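Catalase (Corynebacterium glutamicum, PDB 4B7H) breaks down hydrogen peroxide to water and oxygen at a heme centre, captured here with the inhibitor nitric oxide and with NADPH bound. Local coordinates at residues V337-S340 and M344-A347; G210-Q215 and F291-T296; Y137-N142 and V226-K231; Y422-A425 and Y429-P432. All coordinates share one frame; numbering follows the deposited sequence.

Interaction 1 (V337-S340 and M344-A347). With HEM (protoporphyrin IX containing Fe), chain E.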
# COMPACT_ATOMS: atom_id res chain seq x y z
N VAL A 337 35.09 -0.46 1.79
CA VAL A 337 34.54 -1.26 0.69
C VAL A 337 33.94 -0.33 -0.35
O VAL A 337 33.27 0.66 -0.00
CB VAL A 337 33.44 -2.22 1.17
CG1 VAL A 337 32.84 -2.99 0.01
CG2 VAL A 337 33.99 -3.19 2.21
N GLY A 338 34.19 -0.62 -1.62
CA GLY A 338 33.61 0.15 -2.70
C GLY A 338 33.07 -0.74 -3.81
O GLY A 338 33.16 -1.97 -3.74
N LEU A 339 32.51 -0.09 -4.82
CA LEU A 339 31.92 -0.77 -5.97
C LEU A 339 32.95 -0.88 -7.11
O LEU A 339 34.17 -0.86 -6.86
CB LEU A 339 30.67 -0.01 -6.43
CG LEU A 339 29.69 0.34 -5.30
CD1 LEU A 339 28.54 1.22 -5.78
CD2 LEU A 339 29.17 -0.93 -4.64
N SER A 340 32.48 -0.99 -8.34
CA SER A 340 33.33 -1.12 -9.53
C SER A 340 32.46 -0.78 -10.73
O SER A 340 31.24 -0.68 -10.59
CB SER A 340 33.86 -2.55 -9.65
OG SER A 340 32.84 -3.44 -10.09
N MET A 344 26.06 -4.49 -13.93
CA MET A 344 25.07 -5.27 -13.19
C MET A 344 25.06 -4.82 -11.74
O MET A 344 24.00 -4.51 -11.18
CB MET A 344 25.39 -6.76 -13.29
CG MET A 344 25.20 -7.33 -14.70
SD MET A 344 23.48 -7.66 -15.11
CE MET A 344 23.27 -9.18 -14.19
N LEU A 345 26.24 -4.74 -11.14
CA LEU A 345 26.37 -4.27 -9.76
C LEU A 345 25.76 -2.88 -9.60
O LEU A 345 25.01 -2.63 -8.66
CB LEU A 345 27.84 -4.27 -9.33
CG LEU A 345 28.13 -3.67 -7.95
CD1 LEU A 345 27.33 -4.39 -6.85
CD2 LEU A 345 29.64 -3.69 -7.70
N GLN A 346 26.05 -1.98 -10.54
CA GLN A 346 25.56 -0.61 -10.40
C GLN A 346 24.03 -0.53 -10.46
O GLN A 346 23.42 0.24 -9.73
CB GLN A 346 26.26 0.31 -11.41
CG GLN A 346 27.76 0.34 -11.17
CD GLN A 346 28.44 1.65 -11.53
OE1 GLN A 346 27.80 2.62 -11.96
NE2 GLN A 346 29.76 1.68 -11.36
N ALA A 347 23.41 -1.35 -11.30
CA ALA A 347 21.96 -1.45 -11.31
C ALA A 347 21.42 -2.02 -9.99
O ALA A 347 20.42 -1.53 -9.45
CB ALA A 347 21.47 -2.28 -12.49
CHA HEM E . 17.13 -10.66 -4.89
CHB HEM E . 17.69 -7.25 -8.30
CHC HEM E . 21.49 -9.71 -10.03
CHD HEM E . 21.72 -12.05 -5.83
C1A HEM E . 16.94 -9.54 -5.66
C2A HEM E . 15.92 -8.53 -5.46
C3A HEM E . 16.09 -7.59 -6.40
C4A HEM E . 17.22 -7.97 -7.22
CMA HEM E . 15.29 -6.31 -6.63
CAA HEM E . 14.85 -8.57 -4.35
CBA HEM E . 15.40 -7.92 -3.10
CGA HEM E . 14.37 -7.74 -2.02
O1A HEM E . 14.74 -7.91 -0.83
O2A HEM E . 13.18 -7.42 -2.32
C1B HEM E . 18.75 -7.62 -9.09
C2B HEM E . 19.21 -6.94 -10.28
C3B HEM E . 20.25 -7.64 -10.77
C4B HEM E . 20.49 -8.76 -9.89
CMB HEM E . 18.55 -5.66 -10.84
CAB HEM E . 21.14 -7.37 -12.00
CBB HEM E . 21.34 -6.15 -12.47
C1C HEM E . 21.99 -10.44 -8.97
C2C HEM E . 23.34 -10.96 -8.81
C3C HEM E . 23.39 -11.61 -7.63
C4C HEM E . 22.08 -11.49 -7.02
CMC HEM E . 24.48 -10.79 -9.84
CAC HEM E . 24.57 -12.31 -6.92
CBC HEM E . 25.85 -11.94 -7.11
C1D HEM E . 20.49 -11.95 -5.24
C2D HEM E . 20.13 -12.64 -4.05
C3D HEM E . 18.72 -12.22 -3.75
C4D HEM E . 18.34 -11.30 -4.78
CMD HEM E . 21.00 -13.62 -3.25
CAD HEM E . 17.91 -12.68 -2.54
CBD HEM E . 18.38 -11.91 -1.32
CGD HEM E . 17.62 -12.48 -0.16
O1D HEM E . 16.79 -11.76 0.45
O2D HEM E . 17.81 -13.69 0.14
NA HEM E . 17.73 -9.16 -6.74
NB HEM E . 19.55 -8.73 -8.87
NC HEM E . 21.25 -10.78 -7.85
ND HEM E . 19.41 -11.17 -5.66
FE HEM E . 19.47 -10.01 -7.30
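L339 and S340 meet L345 and Q346 where strand 337-338 of the catalase β-barrel sheet runs, through a short turn, into helix 343-359, which also carries Y352 and is consistent with the proximal heme helix of catalases. The apolar share of the contact depends on one methyl. L345 CD2 lies 4.0 Å from L339 CB, and the two leucines cross at a slant. L345 holds CG opposite its backbone N (chi1 174°), which sends the branch from the helix to the end of the strand. The same methyl is 4.0 Å from S340 OG, while H212 also packs against L345.

The polar share is one side-chain-to-backbone hydrogen bond. Q346 NE2 donates to S340 O over 2.9 Å, almost straight at 173°. The oxygen lies close to the plane of the Q346 amide, yet the nitrogen stands 44° above the S340 carbonyl plane, so no lone pair is met squarely. The amide is held at both ends: OE1 accepts from N45 N of the third subunit and NE2 also bonds Y429 OH, which fixes its rotation in a buried setting. S340 OG bonds T213 O, tying the turn to the segment that leads into strand 214-217.

Contacts with heme come from the other side of the helix. The M344 chain bends back on itself so that CE comes 3.6 Å from heme CAB and SD 3.7 Å from heme CBB. M344 O is 3.4 Å from heme CBB, and A347 CB closes on that same vinyl carbon at 3.9 Å.

Interaction 2 (G210-Q215 and F291-T296). With HEM (protoporphyrin IX containing Fe), chain E.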
# COMPACT_ATOMS: atom_id res chain seq x y z
N GLY A 210 30.70 -13.46 -3.92
CA GLY A 210 30.17 -12.13 -4.17
C GLY A 210 29.88 -11.93 -5.65
O GLY A 210 29.09 -11.05 -6.03
N SER A 211 30.53 -12.75 -6.47
CA SER A 211 30.45 -12.74 -7.94
C SER A 211 31.08 -11.50 -8.58
O SER A 211 32.04 -11.62 -9.35
CB SER A 211 29.02 -12.96 -8.46
OG SER A 211 28.38 -14.05 -7.82
N HIS A 212 30.55 -10.31 -8.28
CA HIS A 212 31.10 -9.07 -8.82
C HIS A 212 32.49 -8.77 -8.28
O HIS A 212 32.84 -9.15 -7.17
CB HIS A 212 30.28 -7.84 -8.42
CG HIS A 212 28.82 -7.94 -8.70
ND1 HIS A 212 28.29 -7.79 -9.97
CD2 HIS A 212 27.76 -8.14 -7.88
CE1 HIS A 212 26.97 -7.91 -9.91
NE2 HIS A 212 26.63 -8.12 -8.65
N THR A 213 33.25 -8.02 -9.07
CA THR A 213 34.40 -7.30 -8.56
C THR A 213 33.93 -6.15 -7.67
O THR A 213 33.09 -5.32 -8.07
CB THR A 213 35.20 -6.77 -9.74
OG1 THR A 213 35.65 -7.90 -10.49
CG2 THR A 213 36.39 -5.93 -9.28
N PHE A 214 34.45 -6.12 -6.45
CA PHE A 214 34.28 -4.99 -5.55
C PHE A 214 35.62 -4.30 -5.34
O PHE A 214 36.64 -4.71 -5.92
CB PHE A 214 33.72 -5.47 -4.21
CG PHE A 214 32.32 -5.99 -4.31
CD1 PHE A 214 31.24 -5.12 -4.27
CD2 PHE A 214 32.08 -7.35 -4.48
CE1 PHE A 214 29.94 -5.59 -4.39
CE2 PHE A 214 30.79 -7.83 -4.59
CZ PHE A 214 29.71 -6.95 -4.54
N GLN A 215 35.63 -3.27 -4.51
CA GLN A 215 36.88 -2.59 -4.21
C GLN A 215 37.13 -2.60 -2.70
O GLN A 215 36.19 -2.50 -1.91
CB GLN A 215 36.88 -1.16 -4.75
CG GLN A 215 38.26 -0.53 -4.83
CD GLN A 215 38.22 0.84 -5.47
OE1 GLN A 215 37.88 1.83 -4.83
NE2 GLN A 215 38.54 0.90 -6.76
N PHE A 291 35.79 -6.32 -14.89
CA PHE A 291 34.54 -5.77 -14.36
C PHE A 291 33.30 -6.39 -15.02
O PHE A 291 32.18 -6.00 -14.70
CB PHE A 291 34.51 -4.25 -14.56
CG PHE A 291 35.77 -3.57 -14.10
CD1 PHE A 291 36.21 -3.69 -12.79
CD2 PHE A 291 36.52 -2.80 -14.99
CE1 PHE A 291 37.37 -3.05 -12.36
CE2 PHE A 291 37.68 -2.16 -14.57
CZ PHE A 291 38.10 -2.28 -13.26
N ASP A 292 33.52 -7.33 -15.94
CA ASP A 292 32.46 -8.04 -16.65
C ASP A 292 32.05 -9.22 -15.79
O ASP A 292 32.83 -10.15 -15.60
CB ASP A 292 32.99 -8.52 -18.01
CG ASP A 292 31.97 -9.31 -18.82
OD1 ASP A 292 30.88 -9.65 -18.32
OD2 ASP A 292 32.28 -9.62 -19.99
N LEU A 293 30.84 -9.16 -15.25
CA LEU A 293 30.34 -10.20 -14.35
C LEU A 293 30.36 -11.60 -14.96
O LEU A 293 30.52 -12.60 -14.24
CB LEU A 293 28.92 -9.84 -13.91
CG LEU A 293 28.18 -10.79 -12.97
CD1 LEU A 293 28.96 -11.01 -11.67
CD2 LEU A 293 26.79 -10.24 -12.70
N THR A 294 30.25 -11.68 -16.29
CA THR A 294 30.29 -12.97 -16.99
C THR A 294 31.70 -13.54 -17.10
O THR A 294 31.89 -14.64 -17.64
CB THR A 294 29.66 -12.88 -18.41
OG1 THR A 294 30.51 -12.11 -19.27
CG2 THR A 294 28.26 -12.26 -18.36
N LYS A 295 32.69 -12.81 -16.59
CA LYS A 295 34.09 -13.25 -16.60
C LYS A 295 34.60 -13.47 -15.19
O LYS A 295 34.64 -12.52 -14.39
CB LYS A 295 34.99 -12.22 -17.29
CG LYS A 295 34.56 -11.84 -18.70
CD LYS A 295 34.74 -13.00 -19.66
CE LYS A 295 34.44 -12.57 -21.08
NZ LYS A 295 33.00 -12.23 -21.26
N THR A 296 35.00 -14.69 -14.87
CA THR A 296 35.70 -14.94 -13.61
C THR A 296 37.17 -14.57 -13.74
O THR A 296 37.72 -14.53 -14.85
CB THR A 296 35.58 -16.41 -13.18
OG1 THR A 296 35.93 -17.27 -14.28
CG2 THR A 296 34.16 -16.72 -12.74
CHA HEM E . 17.13 -10.66 -4.89
CHB HEM E . 17.69 -7.25 -8.30
CHC HEM E . 21.49 -9.71 -10.03
CHD HEM E . 21.72 -12.05 -5.83
C1A HEM E . 16.94 -9.54 -5.66
C2A HEM E . 15.92 -8.53 -5.46
C3A HEM E . 16.09 -7.59 -6.40
C4A HEM E . 17.22 -7.97 -7.22
CMA HEM E . 15.29 -6.31 -6.63
CAA HEM E . 14.85 -8.57 -4.35
CBA HEM E . 15.40 -7.92 -3.10
CGA HEM E . 14.37 -7.74 -2.02
O1A HEM E . 14.74 -7.91 -0.83
O2A HEM E . 13.18 -7.42 -2.32
C1B HEM E . 18.75 -7.62 -9.09
C2B HEM E . 19.21 -6.94 -10.28
C3B HEM E . 20.25 -7.64 -10.77
C4B HEM E . 20.49 -8.76 -9.89
CMB HEM E . 18.55 -5.66 -10.84
CAB HEM E . 21.14 -7.37 -12.00
CBB HEM E . 21.34 -6.15 -12.47
C1C HEM E . 21.99 -10.44 -8.97
C2C HEM E . 23.34 -10.96 -8.81
C3C HEM E . 23.39 -11.61 -7.63
C4C HEM E . 22.08 -11.49 -7.02
CMC HEM E . 24.48 -10.79 -9.84
CAC HEM E . 24.57 -12.31 -6.92
CBC HEM E . 25.85 -11.94 -7.11
C1D HEM E . 20.49 -11.95 -5.24
C2D HEM E . 20.13 -12.64 -4.05
C3D HEM E . 18.72 -12.22 -3.75
C4D HEM E . 18.34 -11.30 -4.78
CMD HEM E . 21.00 -13.62 -3.25
CAD HEM E . 17.91 -12.68 -2.54
CBD HEM E . 18.38 -11.91 -1.32
CGD HEM E . 17.62 -12.48 -0.16
O1D HEM E . 16.79 -11.76 0.45
O2D HEM E . 17.81 -13.69 0.14
NA HEM E . 17.73 -9.16 -6.74
NB HEM E . 19.55 -8.73 -8.87
NC HEM E . 21.25 -10.78 -7.85
ND HEM E . 19.41 -11.17 -5.66
FE HEM E . 19.47 -10.01 -7.30
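The imidazole of H212 is met obliquely by L293, and the ring of F291 is met in its plane, at the edge, by the methyl of T213. At H212 the leucine fork spans two ring atoms, with L293 CD2 3.6 Å from H212 CE1 and L293 CD1 3.7 Å from H212 ND1. A heme methyl also approaches this ring obliquely, heme CMC lying 3.6 Å from H212 NE2. Polar partners beyond the contact fix the ring's rotation: ND1 bonds D342 OD2 and NE2 bonds R348 NH1.

T213 CG2 reaches F291 CD1 at 4.2 Å because it points opposite the backbone N, leaving OG1 to bond P290 O. S211 adds its CB, 3.8 Å from L293 CD1, while S211 OG, bonded to T144 O, lies 3.4 Å from heme CBC.

L293 sits in a type I turn, D292 to K295, that opens with an Asx turn. D292 OD1 accepts from T294 N and, at 2.7 Å, from T294 OG1, both on one face of the carboxylate. D292 OD2 forms salt bridges with K295 NZ, 3.0 Å away, and with R150. Two loops, one leading into strand 214-217 and one preceding strand 305-314, thus make a side wall of the catalase heme pocket, while T296 at the far end of the turn segment touches NADPH.

Interaction 3 (Y137-N142 and V226-K231). With HEM (protoporphyrin IX containing Fe), chain E.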
# COMPACT_ATOMS: atom_id res chain seq x y z
N TYR A 137 26.86 -4.32 6.71
CA TYR A 137 27.53 -4.59 5.44
C TYR A 137 26.95 -5.88 4.88
O TYR A 137 27.12 -6.95 5.48
CB TYR A 137 29.04 -4.74 5.65
CG TYR A 137 29.81 -5.11 4.40
CD1 TYR A 137 29.38 -4.67 3.15
CD2 TYR A 137 30.95 -5.91 4.46
CE1 TYR A 137 30.08 -5.01 2.00
CE2 TYR A 137 31.64 -6.25 3.30
CZ TYR A 137 31.20 -5.80 2.08
OH TYR A 137 31.89 -6.14 0.94
N ASP A 138 26.24 -5.78 3.76
CA ASP A 138 25.65 -6.97 3.15
C ASP A 138 26.46 -7.37 1.95
O ASP A 138 26.80 -6.53 1.11
CB ASP A 138 24.21 -6.72 2.68
CG ASP A 138 23.25 -6.38 3.81
OD1 ASP A 138 23.62 -6.46 5.00
OD2 ASP A 138 22.09 -6.06 3.48
N ILE A 139 26.77 -8.66 1.87
CA ILE A 139 27.31 -9.24 0.64
C ILE A 139 26.24 -10.17 0.10
O ILE A 139 26.06 -11.29 0.59
CB ILE A 139 28.66 -9.97 0.84
CG1 ILE A 139 29.69 -9.03 1.47
CG2 ILE A 139 29.16 -10.52 -0.51
CD1 ILE A 139 31.03 -9.67 1.78
N VAL A 140 25.50 -9.67 -0.88
CA VAL A 140 24.35 -10.39 -1.40
C VAL A 140 24.86 -11.18 -2.60
O VAL A 140 24.90 -10.69 -3.74
CB VAL A 140 23.22 -9.40 -1.78
CG1 VAL A 140 21.99 -10.14 -2.26
CG2 VAL A 140 22.87 -8.54 -0.56
N GLY A 141 25.31 -12.40 -2.32
CA GLY A 141 25.95 -13.22 -3.32
C GLY A 141 25.10 -14.37 -3.81
O GLY A 141 23.91 -14.45 -3.51
N ASN A 142 25.72 -15.25 -4.60
CA ASN A 142 25.08 -16.46 -5.12
C ASN A 142 26.05 -17.62 -4.96
O ASN A 142 27.22 -17.40 -4.60
CB ASN A 142 24.74 -16.30 -6.61
CG ASN A 142 23.39 -15.62 -6.86
OD1 ASN A 142 22.45 -15.75 -6.07
ND2 ASN A 142 23.29 -14.93 -7.98
N VAL A 226 38.71 -6.59 -5.57
CA VAL A 226 38.57 -7.88 -4.89
C VAL A 226 37.35 -8.67 -5.36
O VAL A 226 36.37 -8.10 -5.85
CB VAL A 226 38.47 -7.71 -3.34
CG1 VAL A 226 39.69 -6.99 -2.79
CG2 VAL A 226 37.18 -6.97 -2.95
N LYS A 227 37.44 -9.99 -5.21
CA LYS A 227 36.28 -10.88 -5.33
C LYS A 227 36.21 -11.77 -4.09
O LYS A 227 37.22 -12.31 -3.63
CB LYS A 227 36.35 -11.75 -6.59
CG LYS A 227 36.10 -11.00 -7.89
CD LYS A 227 36.03 -11.95 -9.08
CE LYS A 227 35.83 -11.21 -10.40
NZ LYS A 227 34.47 -10.59 -10.55
N TYR A 228 35.00 -11.92 -3.56
CA TYR A 228 34.77 -12.74 -2.38
C TYR A 228 34.43 -14.18 -2.73
O TYR A 228 33.61 -14.43 -3.62
CB TYR A 228 33.59 -12.19 -1.60
CG TYR A 228 33.81 -10.85 -0.95
CD1 TYR A 228 34.56 -10.74 0.22
CD2 TYR A 228 33.23 -9.70 -1.47
CE1 TYR A 228 34.74 -9.52 0.84
CE2 TYR A 228 33.41 -8.47 -0.86
CZ TYR A 228 34.16 -8.38 0.30
OH TYR A 228 34.32 -7.17 0.91
N HIS A 229 35.02 -15.10 -1.99
CA HIS A 229 34.76 -16.52 -2.09
C HIS A 229 34.49 -17.09 -0.72
O HIS A 229 35.27 -16.90 0.18
CB HIS A 229 35.98 -17.25 -2.74
CG HIS A 229 36.26 -16.86 -4.17
ND1 HIS A 229 36.12 -17.69 -5.18
CD2 HIS A 229 36.73 -15.70 -4.68
CE1 HIS A 229 36.46 -17.08 -6.27
NE2 HIS A 229 36.85 -15.86 -5.96
N PHE A 230 33.36 -17.76 -0.56
CA PHE A 230 32.99 -18.38 0.71
C PHE A 230 33.03 -19.89 0.50
O PHE A 230 32.15 -20.46 -0.16
CB PHE A 230 31.61 -17.89 1.15
CG PHE A 230 31.48 -16.38 1.15
CD1 PHE A 230 32.26 -15.61 2.00
CD2 PHE A 230 30.59 -15.75 0.30
CE1 PHE A 230 32.15 -14.22 1.99
CE2 PHE A 230 30.48 -14.36 0.29
CZ PHE A 230 31.26 -13.60 1.14
N LYS A 231 34.08 -20.53 1.02
CA LYS A 231 34.37 -21.91 0.68
C LYS A 231 33.80 -22.86 1.73
O LYS A 231 34.21 -22.83 2.90
CB LYS A 231 35.88 -22.13 0.48
CG LYS A 231 36.53 -21.17 -0.52
CD LYS A 231 35.97 -21.32 -1.93
CE LYS A 231 36.35 -22.66 -2.55
NZ LYS A 231 35.92 -22.74 -3.99
CHA HEM E . 17.13 -10.66 -4.89
CHB HEM E . 17.69 -7.25 -8.30
CHC HEM E . 21.49 -9.71 -10.03
CHD HEM E . 21.72 -12.05 -5.83
C1A HEM E . 16.94 -9.54 -5.66
C2A HEM E . 15.92 -8.53 -5.46
C3A HEM E . 16.09 -7.59 -6.40
C4A HEM E . 17.22 -7.97 -7.22
CMA HEM E . 15.29 -6.31 -6.63
CAA HEM E . 14.85 -8.57 -4.35
CBA HEM E . 15.40 -7.92 -3.10
CGA HEM E . 14.37 -7.74 -2.02
O1A HEM E . 14.74 -7.91 -0.83
O2A HEM E . 13.18 -7.42 -2.32
C1B HEM E . 18.75 -7.62 -9.09
C2B HEM E . 19.21 -6.94 -10.28
C3B HEM E . 20.25 -7.64 -10.77
C4B HEM E . 20.49 -8.76 -9.89
CMB HEM E . 18.55 -5.66 -10.84
CAB HEM E . 21.14 -7.37 -12.00
CBB HEM E . 21.34 -6.15 -12.47
C1C HEM E . 21.99 -10.44 -8.97
C2C HEM E . 23.34 -10.96 -8.81
C3C HEM E . 23.39 -11.61 -7.63
C4C HEM E . 22.08 -11.49 -7.02
CMC HEM E . 24.48 -10.79 -9.84
CAC HEM E . 24.57 -12.31 -6.92
CBC HEM E . 25.85 -11.94 -7.11
C1D HEM E . 20.49 -11.95 -5.24
C2D HEM E . 20.13 -12.64 -4.05
C3D HEM E . 18.72 -12.22 -3.75
C4D HEM E . 18.34 -11.30 -4.78
CMD HEM E . 21.00 -13.62 -3.25
CAD HEM E . 17.91 -12.68 -2.54
CBD HEM E . 18.38 -11.91 -1.32
CGD HEM E . 17.62 -12.48 -0.16
O1D HEM E . 16.79 -11.76 0.45
O2D HEM E . 17.81 -13.69 0.14
NA HEM E . 17.73 -9.16 -6.74
NB HEM E . 19.55 -8.73 -8.87
NC HEM E . 21.25 -10.78 -7.85
ND HEM E . 19.41 -11.17 -5.66
FE HEM E . 19.47 -10.01 -7.30
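Y137 and Y228 reach toward each other from opposite directions and join through their hydroxyls, the two OH atoms 2.6 Å apart. Their strands are not sheet neighbours: the axes of 137-142 and 226-231 pass 9.3 Å apart at 66°, and the side chains meet inside the curled antiparallel sheet of the catalase β-barrel. Y137 swings its ring opposite the backbone N (chi1 176°), which extends the phenol from its strand toward Y228, and Y228 OH then lies at the edge of that ring, in its plane. Y228 instead turns CG opposite its carbonyl carbon; Y137 OH comes to its ring obliquely.

I139 fills the angle between the aromatic rings. Its CG1 also stands opposite the carbonyl carbon, and the chain then runs out straight, placing CD1 over the centre of the Y228 face. This CH-pi contact puts I139 CD1 3.6 Å from the ring centroid, 8° off the normal. The same methyl meets F230 differently, at the ring edge, with I139 CD1 4.0 Å from F230 CZ. W271 and V273 of strand 270-279 pack on F230.

Next to I139, V140 points away from strand 226-231, its CG1 3.6 Å from heme C2D; H229, between Y228 and F230, touches NADPH. The strands thus have one side in the barrel interior and another at a cofactor. Burial of two phenol hydroxyls among apolar groups is paid for by their short mutual bond and, at Y228 OH, by a further hydrogen bond to W216 NE1.

Interaction 4 (Y422-A425 and Y429-P432)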
# COMPACT_ATOMS: atom_id res chain seq x y z
N TYR A 422 34.99 18.56 -2.91
CA TYR A 422 35.51 17.51 -2.04
C TYR A 422 36.42 16.52 -2.77
O TYR A 422 37.13 15.74 -2.14
CB TYR A 422 34.37 16.73 -1.41
CG TYR A 422 33.46 17.53 -0.52
CD1 TYR A 422 33.95 18.54 0.30
CD2 TYR A 422 32.10 17.25 -0.48
CE1 TYR A 422 33.10 19.26 1.13
CE2 TYR A 422 31.24 17.96 0.35
CZ TYR A 422 31.75 18.95 1.15
OH TYR A 422 30.90 19.64 1.97
N GLY A 423 36.39 16.52 -4.10
CA GLY A 423 37.23 15.60 -4.86
C GLY A 423 36.65 14.20 -5.03
O GLY A 423 35.43 13.98 -4.96
N GLN A 424 37.55 13.25 -5.26
CA GLN A 424 37.18 11.92 -5.73
C GLN A 424 36.31 11.19 -4.70
O GLN A 424 36.64 11.15 -3.50
CB GLN A 424 38.44 11.11 -6.07
CG GLN A 424 38.22 10.02 -7.12
CD GLN A 424 37.61 8.77 -6.54
OE1 GLN A 424 38.07 8.24 -5.53
NE2 GLN A 424 36.56 8.27 -7.19
N ALA A 425 35.21 10.62 -5.18
CA ALA A 425 34.24 9.94 -4.32
C ALA A 425 34.68 8.50 -4.05
O ALA A 425 34.05 7.55 -4.52
CB ALA A 425 32.86 9.98 -4.95
N TYR A 429 33.63 4.40 -5.29
CA TYR A 429 34.85 3.63 -5.60
C TYR A 429 35.87 4.57 -6.21
O TYR A 429 35.52 5.61 -6.77
CB TYR A 429 34.62 2.42 -6.53
CG TYR A 429 33.99 2.72 -7.88
CD1 TYR A 429 32.62 2.92 -8.00
CD2 TYR A 429 34.75 2.74 -9.04
CE1 TYR A 429 32.03 3.17 -9.23
CE2 TYR A 429 34.17 2.99 -10.28
CZ TYR A 429 32.80 3.21 -10.36
OH TYR A 429 32.20 3.46 -11.59
N VAL A 430 37.15 4.22 -6.07
CA VAL A 430 38.19 4.92 -6.82
C VAL A 430 38.07 4.41 -8.25
O VAL A 430 38.34 3.23 -8.52
CB VAL A 430 39.60 4.63 -6.28
CG1 VAL A 430 40.63 5.42 -7.08
CG2 VAL A 430 39.69 5.00 -4.81
N ASN A 431 37.65 5.28 -9.16
CA ASN A 431 37.36 4.82 -10.51
C ASN A 431 38.61 4.63 -11.36
O ASN A 431 39.61 5.34 -11.17
CB ASN A 431 36.38 5.77 -11.22
CG ASN A 431 36.90 7.19 -11.29
OD1 ASN A 431 36.60 8.02 -10.42
ND2 ASN A 431 37.69 7.49 -12.32
N PRO A 432 38.55 3.67 -12.29
CA PRO A 432 39.58 3.58 -13.32
C PRO A 432 39.25 4.56 -14.46
O PRO A 432 38.32 5.36 -14.33
CB PRO A 432 39.44 2.14 -13.80
CG PRO A 432 37.97 1.88 -13.69
CD PRO A 432 37.53 2.63 -12.44
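Q424 puts its amide against the backbone of Y429 and V430. NE2 donates to Y429 O over 2.9 Å at a fairly straight 160°, the oxygen lying near the plane of the Q424 amide. A second, weak bond runs from Q424 NE2 to N431 OD1 at 3.2 Å; the two side chains run past each other in opposite directions, their amide planes 70° apart. On its other end Q424 OE1 packs on V430, 3.6 Å from CA and 3.7 Å from CG2. Q424 gets there by a bend at chi2 (-80°), which turns the amide across the gap to Y429-N431. The backbone adds a weak bond, Y429 N to A425 O at 3.3 Å.

These segments belong to the long, largely irregular stretch between helix 343-359 and the C-terminal helices, probably the wrapping region of catalases, which is threaded through the tetramer. G423 and Q424 accordingly pair, antiparallel, with a strand of the fourth subunit.

N431 is positioned from several sides. Its ND2 bonds P432 O at 3.0 Å and D438 OD1 of the fourth subunit, while OD1 takes L439 N of that chain. Farther out, V430 N bonds Q215 OE1 in strand 214-217. The CB of Y429 points away from 422-425, and its side chain packs on L339 and P341; its OH bonds Q346 NE2, and P44 of the third subunit packs on the same tyrosine.

How the interactions relate
Interactions 1, 2 and 3 all touch the heme, their centres 9 to 13 Å apart, and strand 214-217 links them. In the sheet it neighbours strand 337-338, with G338 N 2.8 Å from Q215 O, and strand 223-232, with F214 O 2.8 Å from V226 N. K227 NZ of interaction 3 also bonds S211 O of interaction 2, while V337 CG1 of interaction 1 comes 3.4 Å from Y137 OH. Interaction 4 lies farther from the heme, at the subunit interface, about 10 Å from interaction 3 at the nearest atoms. It is tied inward twice: to interaction 2 between Q215 OE1 and V430 N, 2.8 Å, and to interaction 1 through Y429.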